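Local coordinates for 2-dehydro-3-deoxy-D-arabinonate dehydratase (Sulfolobus solfataricus, PDB 2Q18), which catalyses the dehydration of 2-dehydro-3-deoxy-D-arabinonate to 2,5-dioxopentanoate, a step in the pentose oxidation pathway that leads to 2-oxoglutarate, at residues Ile13-Ala16 with Thr22-Arg25; Ala110-Ile115 with Leu240-Pro245; Ile161-Ser166 with Asp270-Thr275; Asp198-Pro203 with Ser277-Leu282. One frame throughout, in Å; residues are numbered along the deposited sequence.

Interaction 1. Residues Ile13-Ala16 with Thr22-Arg25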
# COMPACT_ATOMS: atom_id res chain seq x y z
N ILE A 13 -1.44 -11.43 14.71
CA ILE A 13 -0.24 -11.24 15.52
C ILE A 13 0.50 -12.58 15.59
O ILE A 13 -0.11 -13.62 15.88
CB ILE A 13 -0.54 -10.73 16.95
CG1 ILE A 13 -1.40 -9.46 16.92
CG2 ILE A 13 0.78 -10.46 17.71
CD1 ILE A 13 -1.95 -9.04 18.28
N SER A 14 1.80 -12.54 15.31
CA SER A 14 2.63 -13.73 15.41
C SER A 14 3.42 -13.76 16.71
O SER A 14 3.88 -12.72 17.19
CB SER A 14 3.58 -13.82 14.21
OG SER A 14 2.87 -14.24 13.06
N TYR A 15 3.57 -14.96 17.25
CA TYR A 15 4.32 -15.17 18.48
C TYR A 15 5.24 -16.36 18.31
O TYR A 15 4.98 -17.26 17.52
CB TYR A 15 3.38 -15.44 19.66
CG TYR A 15 2.38 -14.36 19.97
CD1 TYR A 15 2.72 -13.28 20.79
CD2 TYR A 15 1.08 -14.42 19.47
CE1 TYR A 15 1.79 -12.29 21.09
CE2 TYR A 15 0.15 -13.44 19.76
CZ TYR A 15 0.51 -12.37 20.58
OH TYR A 15 -0.41 -11.39 20.86
N ALA A 16 6.33 -16.34 19.07
CA ALA A 16 7.24 -17.47 19.13
C ALA A 16 7.38 -17.91 20.59
O ALA A 16 7.57 -17.08 21.48
CB ALA A 16 8.60 -17.08 18.58
N THR A 22 9.29 -19.01 27.46
CA THR A 22 9.08 -17.58 27.26
C THR A 22 8.49 -17.32 25.87
O THR A 22 8.90 -17.94 24.89
CB THR A 22 10.38 -16.75 27.45
OG1 THR A 22 11.36 -17.17 26.50
CG2 THR A 22 10.94 -16.91 28.86
N ILE A 23 7.53 -16.40 25.81
CA ILE A 23 6.84 -16.09 24.56
C ILE A 23 7.24 -14.70 24.05
O ILE A 23 7.20 -13.72 24.80
CB ILE A 23 5.31 -16.23 24.72
CG1 ILE A 23 4.96 -17.68 25.07
CG2 ILE A 23 4.58 -15.79 23.45
CD1 ILE A 23 3.58 -17.87 25.57
N ILE A 24 7.62 -14.65 22.78
CA ILE A 24 8.02 -13.42 22.12
C ILE A 24 6.99 -13.00 21.06
O ILE A 24 6.60 -13.81 20.21
CB ILE A 24 9.42 -13.55 21.46
CG1 ILE A 24 10.47 -13.95 22.51
CG2 ILE A 24 9.83 -12.25 20.75
CD1 ILE A 24 11.85 -14.21 21.93
N ARG A 25 6.53 -11.76 21.14
CA ARG A 25 5.71 -11.17 20.08
C ARG A 25 6.63 -10.70 18.96
O ARG A 25 7.53 -9.88 19.19
CB ARG A 25 4.88 -10.01 20.62
CG ARG A 25 4.11 -9.25 19.55
CD ARG A 25 3.05 -8.40 20.18
NE ARG A 25 2.42 -7.51 19.21
CZ ARG A 25 1.24 -6.92 19.38
NH1 ARG A 25 0.55 -7.14 20.50
NH2 ARG A 25 0.76 -6.13 18.44
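Ala-16 and Ile-24 satisfy each other's backbone with a pair of hydrogen bonds. Ala-16 N donates to Ile-24 O at 2.8 Å, and the return bond from Ile-24 N to Ala-16 O is also 2.8 Å and nearly straight (173°). Each oxygen takes a second, weaker approach from a carbon donor: Tyr-15 CA comes within 3.2 Å of Ile-24 O, and Ile-23 CA within 3.3 Å of Ala-16 O. The next pair, Tyr-15 and Arg-25, is non-hydrogen-bonded. This is the register of an antiparallel beta hairpin, formed here by strands 11-17 and 23-26. Its outer edges bond to strands 2-8 and 45-49, for instance Tyr-15 to Phe-4 and Arg-25 to Asp-46.

Arg-25 reaches out with CG anti to the backbone N (chi1 174°) and a chain extended from CG to NE. Its aliphatic part passes Tyr-15, with Arg-25 CB 3.9 Å from Tyr-15 CE1. Ile-13 CG2 sits over one face of the guanidinium, toward its rim, 3.7 Å from Arg-25 NE. Polar partners for both long side chains come from the second subunit. There Asp-27 OD1 pairs with Arg-25 NH2, while Asp-46 OD2 takes both Arg-25 NH1 and Tyr-15 OH. A leucine in place of the arginine would probably leave Asp-27 and Asp-46 of the second subunit without this cationic mate across the interface. On the same face of the hairpin, Ile-23 CG2 packs against Tyr-15 CB at 4.0 Å.

Interaction 2. Residues Ala110-Ile115 with Leu240-Pro245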
# COMPACT_ATOMS: atom_id res chain seq x y z
N ALA A 110 10.24 -46.48 -8.55
CA ALA A 110 10.84 -45.60 -9.56
C ALA A 110 11.80 -44.57 -8.95
O ALA A 110 11.73 -44.28 -7.76
CB ALA A 110 9.76 -44.90 -10.36
N VAL A 111 12.70 -44.04 -9.78
CA VAL A 111 13.60 -42.98 -9.33
C VAL A 111 12.84 -41.68 -9.03
O VAL A 111 13.19 -40.95 -8.10
CB VAL A 111 14.80 -42.71 -10.32
CG1 VAL A 111 15.65 -43.98 -10.50
CG2 VAL A 111 14.31 -42.20 -11.66
N ARG A 112 11.80 -41.41 -9.81
CA ARG A 112 11.00 -40.19 -9.69
C ARG A 112 9.85 -40.36 -8.69
O ARG A 112 8.95 -41.18 -8.92
CB ARG A 112 10.45 -39.75 -11.06
CG ARG A 112 9.66 -38.43 -11.01
CD ARG A 112 9.10 -38.04 -12.38
NE ARG A 112 10.15 -37.87 -13.38
CZ ARG A 112 10.86 -36.76 -13.56
NH1 ARG A 112 11.80 -36.72 -14.50
NH2 ARG A 112 10.64 -35.68 -12.82
N PRO A 113 9.87 -39.58 -7.60
CA PRO A 113 8.78 -39.62 -6.62
C PRO A 113 7.52 -38.91 -7.13
O PRO A 113 7.59 -38.16 -8.12
CB PRO A 113 9.36 -38.86 -5.43
CG PRO A 113 10.31 -37.89 -6.03
CD PRO A 113 10.92 -38.62 -7.22
N GLU A 114 6.40 -39.15 -6.47
CA GLU A 114 5.17 -38.42 -6.77
C GLU A 114 5.21 -37.04 -6.11
O GLU A 114 5.50 -36.93 -4.91
CB GLU A 114 3.95 -39.19 -6.29
CG GLU A 114 2.62 -38.52 -6.63
CD GLU A 114 1.47 -39.03 -5.80
OE1 GLU A 114 1.70 -39.49 -4.67
OE2 GLU A 114 0.32 -38.96 -6.28
N ILE A 115 4.93 -36.01 -6.90
CA ILE A 115 4.83 -34.63 -6.41
C ILE A 115 3.56 -34.04 -7.00
O ILE A 115 3.34 -34.10 -8.21
CB ILE A 115 6.05 -33.77 -6.87
CG1 ILE A 115 7.37 -34.26 -6.25
CG2 ILE A 115 5.83 -32.27 -6.59
CD1 ILE A 115 7.51 -34.09 -4.74
N LEU A 240 10.56 -31.34 -6.39
CA LEU A 240 9.61 -30.22 -6.28
C LEU A 240 10.12 -28.97 -7.00
O LEU A 240 9.40 -28.37 -7.79
CB LEU A 240 9.30 -29.89 -4.81
CG LEU A 240 8.52 -28.59 -4.55
CD1 LEU A 240 7.16 -28.61 -5.24
CD2 LEU A 240 8.37 -28.31 -3.06
N ILE A 241 11.37 -28.60 -6.72
CA ILE A 241 11.92 -27.33 -7.20
C ILE A 241 12.55 -27.40 -8.59
O ILE A 241 12.90 -26.36 -9.17
CB ILE A 241 12.91 -26.69 -6.18
CG1 ILE A 241 14.20 -27.52 -6.05
CG2 ILE A 241 12.22 -26.50 -4.82
CD1 ILE A 241 15.30 -26.84 -5.25
N ARG A 242 12.68 -28.61 -9.14
CA ARG A 242 13.28 -28.80 -10.46
C ARG A 242 12.48 -28.07 -11.54
O ARG A 242 11.33 -28.41 -11.81
CB ARG A 242 13.39 -30.28 -10.82
CG ARG A 242 14.03 -30.53 -12.18
CD ARG A 242 14.16 -32.01 -12.48
NE ARG A 242 15.17 -32.66 -11.64
CZ ARG A 242 15.47 -33.95 -11.71
NH1 ARG A 242 14.84 -34.74 -12.58
NH2 ARG A 242 16.40 -34.46 -10.91
N ASP A 243 13.12 -27.07 -12.16
CA ASP A 243 12.50 -26.24 -13.20
C ASP A 243 11.20 -25.57 -12.73
O ASP A 243 10.37 -25.16 -13.54
CB ASP A 243 12.27 -27.05 -14.48
CG ASP A 243 13.57 -27.62 -15.05
OD1 ASP A 243 14.62 -26.95 -14.94
OD2 ASP A 243 13.53 -28.74 -15.60
N ASN A 244 11.06 -25.46 -11.41
CA ASN A 244 9.79 -25.08 -10.80
C ASN A 244 10.05 -24.19 -9.58
O ASN A 244 10.24 -24.69 -8.48
CB ASN A 244 9.00 -26.34 -10.41
CG ASN A 244 7.60 -26.02 -9.90
OD1 ASN A 244 6.95 -25.08 -10.36
ND2 ASN A 244 7.13 -26.83 -8.95
N PRO A 245 10.05 -22.87 -9.79
CA PRO A 245 10.34 -21.95 -8.69
C PRO A 245 9.23 -21.98 -7.65
O PRO A 245 8.06 -22.03 -8.00
CB PRO A 245 10.40 -20.58 -9.37
CG PRO A 245 9.58 -20.73 -10.61
CD PRO A 245 9.78 -22.15 -11.05
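Ile-115 meets Leu-240 through one branch methyl each, Ile-115 CG2 to Leu-240 CD1 at 4.1 Å. The contact sets the start of strand 114-119 against the last turn of helix 233-241 in the FAH-family domain. Leu-240 CG lies anti to its own nitrogen (chi1 169°), and the two side chains meet at about a right angle. Trp-77 of strand 76-80 touches both.

The other meeting is between two arginines. Arg-112 and Arg-242 both start out extended and then bend at chi3. The bends bring Arg-112 NH1 to 4.1 Å from Arg-242 NH1, with the guanidinium planes almost perpendicular (87° apart). Arg-112 NH1 lies at the edge of the Arg-242 guanidinium. The like charges gather round a shared anion: Asp-136 OD2 of the third subunit forms a salt bridge with each of these NH1 atoms. Arg-242 also makes a cation-pi contact with Tyr-239.

Beyond the helix the chain makes a type II beta turn from Ile-241 to Asn-244, closed by Asn-244 N to Ile-241 O at 3.0 Å. Asn-244 then folds its amide back, and ND2 donates to Leu-240 O at 3.0 Å, with the carbonyl oxygen only 15° out of the amide plane.

Interaction 3. Residues Ile161-Ser166 with Asp270-Thr275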
# COMPACT_ATOMS: atom_id res chain seq x y z
N ILE A 161 2.84 -30.00 11.39
CA ILE A 161 1.93 -31.11 11.13
C ILE A 161 1.01 -30.68 10.00
O ILE A 161 0.49 -29.57 10.03
CB ILE A 161 1.06 -31.44 12.37
CG1 ILE A 161 1.94 -31.68 13.60
CG2 ILE A 161 0.13 -32.63 12.08
CD1 ILE A 161 1.18 -31.61 14.92
N MET A 162 0.79 -31.54 9.01
CA MET A 162 -0.22 -31.24 7.99
C MET A 162 -1.19 -32.39 7.82
O MET A 162 -0.80 -33.55 7.88
CB MET A 162 0.43 -30.87 6.63
CG MET A 162 -0.59 -30.51 5.51
SD MET A 162 0.12 -29.61 4.07
CE MET A 162 0.23 -27.96 4.78
N ASP A 163 -2.46 -32.04 7.61
CA ASP A 163 -3.47 -33.01 7.22
C ASP A 163 -3.76 -32.81 5.74
O ASP A 163 -4.34 -31.80 5.34
CB ASP A 163 -4.74 -32.80 8.05
CG ASP A 163 -5.81 -33.86 7.80
OD1 ASP A 163 -5.65 -34.70 6.89
OD2 ASP A 163 -6.83 -33.85 8.54
N ASP A 164 -3.34 -33.78 4.93
CA ASP A 164 -3.67 -33.79 3.51
C ASP A 164 -5.03 -34.49 3.35
O ASP A 164 -5.10 -35.70 3.15
CB ASP A 164 -2.56 -34.51 2.70
CG ASP A 164 -2.89 -34.65 1.21
OD1 ASP A 164 -3.95 -34.17 0.75
OD2 ASP A 164 -2.07 -35.25 0.49
N VAL A 165 -6.10 -33.71 3.45
CA VAL A 165 -7.46 -34.25 3.39
C VAL A 165 -7.76 -34.72 1.97
O VAL A 165 -7.66 -33.94 1.01
CB VAL A 165 -8.52 -33.22 3.88
CG1 VAL A 165 -9.88 -33.88 4.03
CG2 VAL A 165 -8.10 -32.58 5.21
N SER A 166 -8.12 -35.99 1.83
CA SER A 166 -8.17 -36.64 0.52
C SER A 166 -9.48 -37.39 0.27
O SER A 166 -9.86 -38.27 1.04
CB SER A 166 -7.00 -37.61 0.39
OG SER A 166 -5.78 -36.99 0.74
N ASP A 270 -17.07 -34.82 12.93
CA ASP A 270 -15.91 -35.60 13.38
C ASP A 270 -14.82 -34.66 13.86
O ASP A 270 -14.74 -33.51 13.41
CB ASP A 270 -15.33 -36.47 12.25
CG ASP A 270 -16.10 -37.77 12.04
OD1 ASP A 270 -16.98 -38.12 12.86
OD2 ASP A 270 -15.80 -38.46 11.04
N ILE A 271 -13.97 -35.13 14.78
CA ILE A 271 -12.80 -34.38 15.19
C ILE A 271 -11.56 -35.18 14.80
O ILE A 271 -11.39 -36.33 15.21
CB ILE A 271 -12.76 -34.09 16.73
CG1 ILE A 271 -14.10 -33.52 17.24
CG2 ILE A 271 -11.57 -33.20 17.08
CD1 ILE A 271 -14.58 -32.21 16.59
N VAL A 272 -10.70 -34.55 14.00
CA VAL A 272 -9.45 -35.16 13.57
C VAL A 272 -8.32 -34.58 14.40
O VAL A 272 -8.13 -33.36 14.45
CB VAL A 272 -9.20 -34.95 12.05
CG1 VAL A 272 -7.85 -35.52 11.63
CG2 VAL A 272 -10.32 -35.57 11.23
N GLU A 273 -7.56 -35.46 15.05
CA GLU A 273 -6.45 -35.05 15.89
C GLU A 273 -5.20 -35.74 15.40
O GLU A 273 -5.18 -36.97 15.25
CB GLU A 273 -6.71 -35.42 17.36
CG GLU A 273 -8.07 -34.96 17.89
CD GLU A 273 -8.34 -35.41 19.33
OE1 GLU A 273 -7.51 -36.16 19.90
OE2 GLU A 273 -9.38 -35.01 19.89
N ILE A 274 -4.16 -34.95 15.15
CA ILE A 274 -2.89 -35.49 14.66
C ILE A 274 -1.76 -34.98 15.54
O ILE A 274 -1.56 -33.77 15.68
CB ILE A 274 -2.62 -35.13 13.17
CG1 ILE A 274 -3.77 -35.64 12.29
CG2 ILE A 274 -1.28 -35.72 12.71
CD1 ILE A 274 -3.89 -34.94 10.94
N THR A 275 -1.02 -35.92 16.12
CA THR A 275 0.08 -35.60 17.00
C THR A 275 1.39 -35.98 16.34
O THR A 275 1.51 -37.06 15.74
CB THR A 275 -0.07 -36.35 18.36
OG1 THR A 275 -1.36 -36.09 18.90
CG2 THR A 275 0.99 -35.89 19.36
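Ser-166 OG is held by two groups: it donates to Asp-164 O at 2.8 Å and is hydrogen-bonded to Lys-182 NZ. The hydroxyl reaches Asp-164 O from well above the carbonyl plane. Lys-182, a substrate-binding residue, also forms a salt bridge with Asp-164 OD2, and Lys-118 does so with OD1.

The contact with strand 271-275 is made on the other face of strand 161-164, and it is mostly apolar. Ile-161 and Ile-274 slide past each other in opposite directions. Their CG2 methyls, Ile-161 CG2 and Ile-274 CG2, are pressed together at 3.5 Å, tighter than usual for two carbons. Ile-161 CD1 also lies against the backbone, 3.6 Å from Ile-274 O. Further along, Ile-274 CD1 reaches Asp-163 CB at 3.7 Å, meeting that side chain at about a right angle.

Asp-163 is a buried carboxylate with two different sides. Its CG is anti to the backbone N (chi1 -174°), which carries the group toward Val-272 and Ile-274. OD2 then rests on methyls, 3.7 Å from Val-272 CG1. OD1 accepts the backbone N-H of Glu-143, a bond that is likely to steady the backbone of this magnesium ligand.

No hydrogen bond links the two strands, whose axes approach to 8.0 Å at 139°. They belong to separate layers packed through side chains. The layer of strand 156-167 carries Asp-164, which binds magnesium together with Glu-143 and Glu-145, so the packing lies just behind the metal site of the FAH-family fold.

Interaction 4. Residues Asp198-Pro203 with Ser277-Leu282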
# COMPACT_ATOMS: atom_id res chain seq x y z
N ASP A 198 16.17 -26.55 14.33
CA ASP A 198 16.92 -26.96 15.53
C ASP A 198 16.05 -27.56 16.64
O ASP A 198 16.57 -28.09 17.63
CB ASP A 198 17.76 -25.79 16.07
CG ASP A 198 16.92 -24.57 16.46
OD1 ASP A 198 17.52 -23.56 16.88
OD2 ASP A 198 15.68 -24.61 16.34
N GLU A 199 14.73 -27.47 16.49
CA GLU A 199 13.79 -28.08 17.44
C GLU A 199 13.61 -29.57 17.16
O GLU A 199 13.10 -30.31 18.00
CB GLU A 199 12.44 -27.36 17.42
CG GLU A 199 12.47 -25.89 17.84
CD GLU A 199 12.47 -25.67 19.35
OE1 GLU A 199 12.36 -26.66 20.11
OE2 GLU A 199 12.58 -24.50 19.77
N ILE A 200 14.02 -30.00 15.97
CA ILE A 200 13.93 -31.41 15.57
C ILE A 200 15.31 -31.96 15.19
O ILE A 200 15.81 -31.73 14.08
CB ILE A 200 12.88 -31.63 14.44
CG1 ILE A 200 11.48 -31.31 14.97
CG2 ILE A 200 12.95 -33.06 13.92
CD1 ILE A 200 10.35 -31.63 14.01
N LYS A 201 15.93 -32.67 16.13
CA LYS A 201 17.26 -33.25 15.94
C LYS A 201 17.27 -34.27 14.80
O LYS A 201 18.21 -34.31 14.00
CB LYS A 201 17.77 -33.89 17.23
CG LYS A 201 18.17 -32.89 18.32
CD LYS A 201 19.48 -32.17 17.98
CE LYS A 201 19.76 -31.02 18.94
NZ LYS A 201 20.07 -31.49 20.32
N ASN A 202 16.22 -35.08 14.72
CA ASN A 202 16.10 -36.09 13.68
C ASN A 202 14.66 -36.19 13.17
O ASN A 202 13.80 -36.75 13.85
CB ASN A 202 16.58 -37.46 14.20
CG ASN A 202 16.71 -38.50 13.10
OD1 ASN A 202 16.37 -38.26 11.94
ND2 ASN A 202 17.19 -39.68 13.47
N PRO A 203 14.41 -35.63 11.97
CA PRO A 203 13.07 -35.69 11.36
C PRO A 203 12.63 -37.11 11.04
O PRO A 203 11.43 -37.35 10.87
CB PRO A 203 13.23 -34.87 10.08
CG PRO A 203 14.69 -34.89 9.78
CD PRO A 203 15.37 -34.91 11.12
N SER A 277 5.64 -35.85 17.42
CA SER A 277 6.67 -35.59 18.43
C SER A 277 7.36 -34.25 18.19
O SER A 277 7.74 -33.93 17.06
CB SER A 277 7.73 -36.70 18.42
OG SER A 277 7.14 -37.98 18.50
N ASN A 278 7.50 -33.47 19.27
CA ASN A 278 8.23 -32.19 19.27
C ASN A 278 7.52 -31.02 18.59
O ASN A 278 8.01 -29.89 18.62
CB ASN A 278 9.66 -32.37 18.71
CG ASN A 278 10.48 -33.36 19.52
OD1 ASN A 278 10.65 -33.21 20.73
ND2 ASN A 278 11.01 -34.37 18.85
N ILE A 279 6.36 -31.29 17.99
CA ILE A 279 5.58 -30.23 17.33
C ILE A 279 4.30 -29.94 18.12
O ILE A 279 4.09 -28.81 18.57
CB ILE A 279 5.27 -30.56 15.84
CG1 ILE A 279 6.57 -30.86 15.08
CG2 ILE A 279 4.50 -29.41 15.19
CD1 ILE A 279 6.39 -31.32 13.63
N GLY A 280 3.46 -30.96 18.29
CA GLY A 280 2.25 -30.83 19.09
C GLY A 280 1.11 -31.67 18.56
O GLY A 280 1.31 -32.74 17.99
N THR A 281 -0.11 -31.17 18.76
CA THR A 281 -1.30 -31.85 18.27
C THR A 281 -2.16 -30.86 17.50
O THR A 281 -2.59 -29.84 18.05
CB THR A 281 -2.11 -32.49 19.42
OG1 THR A 281 -1.30 -33.46 20.10
CG2 THR A 281 -3.36 -33.18 18.89
N LEU A 282 -2.41 -31.18 16.23
CA LEU A 282 -3.29 -30.39 15.38
C LEU A 282 -4.70 -30.96 15.47
O LEU A 282 -4.90 -32.15 15.23
CB LEU A 282 -2.79 -30.43 13.93
CG LEU A 282 -3.65 -29.78 12.84
CD1 LEU A 282 -3.65 -28.25 12.98
CD2 LEU A 282 -3.16 -30.18 11.45
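Ile-200 and Ile-279 make the apolar core of this contact, meeting at their far ends. Ile-200 CD1 is 4.0 Å from Ile-279 CD1 and equally 4.0 Å from Ile-279 CG1. Both isoleucines place CG1 anti to the carbonyl carbon (chi1 -66° in Ile-200) and continue with an extended second torsion, which sends the CD1 methyls out to each other. The two side chains run at a slant to one another. Tyr-159 and Val-195 touch both isoleucines, so the meeting is buried between the loop and the strands it packs on.

Asn-278 supplies the looser, outer packing. Its CB points toward the loop and stands 4.1 Å from Glu-199 O. The same CB is 4.3 Å from Ile-200 CG1. These are van der Waals approaches.

No hydrogen bond joins the segments, and several polar groups here bond to other parts of the chain. Glu-199 OE2 bonds to the amino end of the chain at Met-1 N. Asn-278 O accepts from Lys-2 NZ, and Ser-277 OG pairs with Asp-207 N.

Gly-280 owes its place to the backbone. At its phi and psi of 146° and -148°, a CB would jam against the carbonyl oxygen of Ile-279. Ile-279 and Gly-280 together face Ile-276, which is a classic beta bulge. It lies where the chain turns from strand 271-276 into its antiparallel neighbour 280-288. The arrangement is thus a bulged beta hairpin whose turn is packed against the loop between strands 188-195 and 207-214.

Interactions 3 and 4 touch directly. Ile-274 O and Leu-282 N, 2.8 Å apart, probably form a hydrogen bond between strands 271-276 and 280-288, and Thr-275 OG1 and Thr-281 OG1 probably form another at 2.9 Å. Ile-161 CD1 also packs on Gly-280 O at 3.3 Å. Interaction 3 holds the magnesium ligand Asp-164. The side chains of Ile-279 in interaction 4 and Ile-115 in interaction 2 each lie about 10 Å from that of Glu-145. Interaction 2 comes within about 8 Å of interaction 3 at the nearest atoms. Interaction 1 lies away from the annotated sites, its nearest atoms about 8 Å from interaction 4. Interactions 1 and 2 each meet a different neighbouring subunit of the tetramer.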